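Local coordinates for protein acetyltransferase (Sinorhizobium meliloti, PDB 4JXR) that probably transfers the acetyl group of acetyl-CoA to an acceptor, as a phosphinothricin acetyltransferase-like member of the GNAT superfamily, at residues 5-16 with 56-66. Residues are numbered along the deposited sequence; the frame is centred on the assembly and turned at random.
Sequences TLRDAVAADLRS and YVVALDERGAV
Asp-13 OD2, beside Val-58, accepts two bonds: Arg-7 NH1 reaches its syn lone pair at 2.7 Å, and Val-10 N comes from above the carboxylate plane. Arg-7 NH2 meets Asp-13 OD1 in a nearly straight bond, completing an end-on bidentate salt bridge that, with NH1 also bonded to Asp-8 O, fixes the rotation of the guanidinium and ties the turn before helix 14-27 to the sheet. One face of that group rests on Val-58 CG2, 3.6 Å from Arg-7 NH1. Chi1 of 61° sets Arg-7 CG between backbone N and carbonyl carbon, and the extended chain runs alongside Val-58; the Leu-60 side chain crosses it at about a right angle, CD1 near NE. In the backbone, Arg-7 and Val-58 form an antiparallel hydrogen-bonded pair, Val-58 N to Arg-7 O being 2.8 Å; just past the strand, Ala-9 N bonds to Tyr-56 O, tilted from the carbonyl plane. On the other face, Leu-6 CD2 meets Ala-59 CB at 3.7 Å, near acetyl-CoA-binding Leu-91. Within the chain, strand 5-8, first of the GNAT fold, is an outermost strand of the mixed sheet, beside 56-60, which pairs onward with 66-74; helix 100-115 packs against Leu-6 and Ala-59, helix 14-27 against Tyr-56 and Val-66.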
loop_
_atom_site.group_PDB
_atom_site.type_symbol
_atom_site.label_atom_id
_atom_site.label_comp_id
_atom_site.label_asym_id
_atom_site.label_seq_id
_atom_site.Cartn_x
_atom_site.Cartn_y
_atom_site.Cartn_z
ATOM N N THR A 5 14.387 27.276 -0.220
ATOM C CA THR A 5 14.832 27.281 1.161
ATOM C C THR A 5 14.135 26.148 1.883
ATOM O O THR A 5 12.941 26.234 2.139
ATOM C CB THR A 5 14.517 28.626 1.820
ATOM O OG1 THR A 5 15.113 29.697 1.040
ATOM C CG2 THR A 5 14.992 28.654 3.216
ATOM N N LEU A 6 14.882 25.110 2.210
ATOM C CA LEU A 6 14.342 23.962 2.875
ATOM C C LEU A 6 14.953 23.815 4.239
ATOM O O LEU A 6 16.116 24.219 4.474
ATOM C CB LEU A 6 14.663 22.662 2.088
ATOM C CG LEU A 6 14.291 22.612 0.630
ATOM C CD1 LEU A 6 14.521 21.214 0.103
ATOM C CD2 LEU A 6 12.889 23.069 0.349
ATOM N N ARG A 7 14.246 23.187 5.168
ATOM C CA ARG A 7 14.807 22.753 6.412
ATOM C C ARG A 7 13.930 21.618 6.961
ATOM O O ARG A 7 12.797 21.422 6.504
ATOM C CB ARG A 7 14.924 23.913 7.442
ATOM C CG ARG A 7 13.580 24.536 7.801
ATOM C CD ARG A 7 13.659 25.335 9.085
ATOM N NE ARG A 7 12.455 26.090 9.385
ATOM C CZ ARG A 7 11.306 25.551 9.799
ATOM N NH1 ARG A 7 11.214 24.262 10.127
ATOM N NH2 ARG A 7 10.244 26.313 9.974
ATOM N N ASP A 8 14.413 20.925 7.978
ATOM C CA ASP A 8 13.622 19.912 8.565
ATOM C C ASP A 8 12.422 20.488 9.279
ATOM O O ASP A 8 12.497 21.579 9.905
ATOM C CB ASP A 8 14.436 19.021 9.511
ATOM C CG ASP A 8 15.209 17.956 8.742
ATOM O OD1 ASP A 8 15.514 18.184 7.575
ATOM O OD2 ASP A 8 15.458 16.895 9.331
ATOM N N ALA A 9 11.307 19.786 9.243
ATOM C CA ALA A 9 10.119 20.193 9.950
ATOM C C ALA A 9 10.298 20.042 11.445
ATOM O O ALA A 9 10.934 19.107 11.917
ATOM C CB ALA A 9 8.957 19.305 9.495
ATOM N N VAL A 10 9.633 20.913 12.199
ATOM C CA VAL A 10 9.580 20.843 13.652
ATOM C C VAL A 10 8.138 20.948 14.058
ATOM O O VAL A 10 7.242 21.350 13.284
ATOM C CB VAL A 10 10.468 21.945 14.319
ATOM C CG1 VAL A 10 11.932 21.696 13.973
ATOM C CG2 VAL A 10 10.016 23.307 13.930
ATOM N N ALA A 11 7.877 20.717 15.351
ATOM C CA ALA A 11 6.511 20.788 15.850
ATOM C C ALA A 11 5.811 22.082 15.560
ATOM O O ALA A 11 4.621 22.121 15.283
ATOM C CB ALA A 11 6.466 20.457 17.346
ATOM N N ALA A 12 6.558 23.210 15.617
ATOM C CA ALA A 12 6.003 24.519 15.348
ATOM C C ALA A 12 5.527 24.716 13.928
ATOM O O ALA A 12 4.817 25.674 13.678
ATOM C CB ALA A 12 7.015 25.605 15.695
ATOM N N ASP A 13 5.842 23.768 13.001
ATOM C CA ASP A 13 5.356 23.863 11.630
ATOM C C ASP A 13 4.020 23.176 11.408
ATOM O O ASP A 13 3.483 23.265 10.307
ATOM C CB ASP A 13 6.388 23.213 10.709
ATOM C CG ASP A 13 7.728 23.872 10.740
ATOM O OD1 ASP A 13 7.793 25.142 10.847
ATOM O OD2 ASP A 13 8.749 23.161 10.626
ATOM N N LEU A 14 3.495 22.478 12.423
ATOM C CA LEU A 14 2.324 21.638 12.199
ATOM C C LEU A 14 1.070 22.392 11.782
ATOM O O LEU A 14 0.254 21.845 11.036
ATOM C CB LEU A 14 2.060 20.678 13.386
ATOM C CG LEU A 14 2.485 19.209 13.258
ATOM C CD1 LEU A 14 1.784 18.470 12.111
ATOM C CD2 LEU A 14 3.985 19.282 13.050
ATOM N N ARG A 15 0.885 23.602 12.305
ATOM C CA ARG A 15 -0.295 24.349 11.911
ATOM C C ARG A 15 -0.314 24.617 10.394
ATOM O O ARG A 15 -1.326 24.410 9.705
ATOM C CB ARG A 15 -0.389 25.641 12.728
ATOM C CG ARG A 15 -1.670 26.381 12.472
ATOM C CD ARG A 15 -1.874 27.439 13.550
ATOM N NE ARG A 15 -3.194 28.027 13.510
ATOM C CZ ARG A 15 -3.435 29.207 12.952
ATOM N NH1 ARG A 15 -2.453 29.942 12.493
ATOM N NH2 ARG A 15 -4.679 29.648 12.920
ATOM N N SER A 16 0.836 25.080 9.881
ATOM C CA SER A 16 0.966 25.334 8.461
ATOM C C SER A 16 0.876 24.053 7.623
ATOM O O SER A 16 0.198 24.051 6.587
ATOM C CB SER A 16 2.293 26.006 8.168
ATOM O OG SER A 16 2.407 27.315 8.773
ATOM N N TYR A 56 11.491 14.493 7.217
ATOM C CA TYR A 56 10.247 15.269 7.105
ATOM C C TYR A 56 10.684 16.725 7.027
ATOM O O TYR A 56 11.324 17.233 7.982
ATOM C CB TYR A 56 9.355 14.969 8.314
ATOM C CG TYR A 56 7.892 15.334 8.188
ATOM C CD1 TYR A 56 7.470 16.568 7.688
ATOM C CD2 TYR A 56 6.901 14.466 8.586
ATOM C CE1 TYR A 56 6.117 16.890 7.626
ATOM C CE2 TYR A 56 5.568 14.770 8.542
ATOM C CZ TYR A 56 5.182 16.026 8.077
ATOM O OH TYR A 56 3.844 16.412 8.019
ATOM N N VAL A 57 10.441 17.378 5.902
ATOM C CA VAL A 57 11.004 18.664 5.584
ATOM C C VAL A 57 9.952 19.667 5.138
ATOM O O VAL A 57 8.850 19.292 4.713
ATOM C CB VAL A 57 12.137 18.516 4.522
ATOM C CG1 VAL A 57 13.222 17.511 4.972
ATOM C CG2 VAL A 57 11.603 18.089 3.205
ATOM N N VAL A 58 10.288 20.927 5.292
ATOM C CA VAL A 58 9.449 22.016 4.830
ATOM C C VAL A 58 10.230 22.906 3.865
ATOM O O VAL A 58 11.457 23.002 3.924
ATOM C CB VAL A 58 8.894 22.867 5.987
ATOM C CG1 VAL A 58 7.914 22.058 6.828
ATOM C CG2 VAL A 58 10.007 23.434 6.870
ATOM N N ALA A 59 9.461 23.560 3.009
ATOM C CA ALA A 59 9.938 24.646 2.141
ATOM C C ALA A 59 9.373 25.963 2.676
ATOM O O ALA A 59 8.214 26.025 3.080
ATOM C CB ALA A 59 9.476 24.459 0.704
ATOM N N LEU A 60 10.220 26.970 2.664
ATOM C CA LEU A 60 9.897 28.276 3.228
ATOM C C LEU A 60 9.901 29.347 2.171
ATOM O O LEU A 60 10.675 29.323 1.223
ATOM C CB LEU A 60 10.987 28.686 4.220
ATOM C CG LEU A 60 11.323 27.683 5.322
ATOM C CD1 LEU A 60 12.405 28.251 6.249
ATOM C CD2 LEU A 60 10.100 27.206 6.110
ATOM N N ASP A 61 9.046 30.343 2.366
ATOM C CA ASP A 61 9.130 31.576 1.581
ATOM C C ASP A 61 10.222 32.481 2.132
ATOM O O ASP A 61 10.923 32.141 3.061
ATOM C CB ASP A 61 7.727 32.223 1.482
ATOM C CG ASP A 61 7.263 32.950 2.782
ATOM O OD1 ASP A 61 8.058 33.105 3.694
ATOM O OD2 ASP A 61 6.073 33.350 2.850
ATOM N N GLU A 62 10.356 33.665 1.533
ATOM C CA GLU A 62 11.466 34.584 1.830
ATOM C C GLU A 62 11.396 35.135 3.252
ATOM O O GLU A 62 12.395 35.630 3.786
ATOM C CB GLU A 62 11.513 35.733 0.807
ATOM C CG GLU A 62 10.220 36.522 0.680
ATOM C CD GLU A 62 10.282 37.603 -0.391
ATOM O OE1 GLU A 62 11.282 37.663 -1.144
ATOM O OE2 GLU A 62 9.319 38.390 -0.483
ATOM N N ARG A 63 10.212 35.104 3.839
ATOM C CA ARG A 63 10.000 35.517 5.226
ATOM C C ARG A 63 10.046 34.382 6.226
ATOM O O ARG A 63 9.817 34.582 7.400
ATOM C CB ARG A 63 8.654 36.195 5.339
ATOM C CG ARG A 63 8.582 37.408 4.412
ATOM C CD ARG A 63 7.824 38.576 5.000
ATOM N NE ARG A 63 7.937 39.732 4.110
ATOM C CZ ARG A 63 8.902 40.657 4.155
ATOM N NH1 ARG A 63 9.871 40.603 5.075
ATOM N NH2 ARG A 63 8.882 41.634 3.289
ATOM N N GLY A 64 10.306 33.152 5.760
ATOM C CA GLY A 64 10.391 32.012 6.657
ATOM C C GLY A 64 9.096 31.248 6.896
ATOM O O GLY A 64 9.084 30.333 7.702
ATOM N N ALA A 65 7.994 31.626 6.243
ATOM C CA ALA A 65 6.739 30.915 6.417
ATOM C C ALA A 65 6.776 29.593 5.616
ATOM O O ALA A 65 7.296 29.545 4.507
ATOM C CB ALA A 65 5.552 31.715 5.901
ATOM N N VAL A 66 6.166 28.555 6.186
ATOM C CA VAL A 66 6.089 27.257 5.503
ATOM C C VAL A 66 5.101 27.334 4.376
ATOM O O VAL A 66 3.935 27.663 4.595
ATOM C CB VAL A 66 5.667 26.190 6.518
ATOM C CG1 VAL A 66 5.329 24.889 5.823
ATOM C CG2 VAL A 66 6.771 25.989 7.556
HETATM O O HOH W 1 11.548 27.598 -0.817
HETATM O O HOH W 2 12.529 31.091 0.119
HETATM O O HOH W 3 10.675 29.216 9.528
HETATM O O HOH W 4 13.246 15.165 9.535
HETATM O O HOH W 5 11.515 16.472 11.260
HETATM O O HOH W 6 5.043 28.811 8.859
#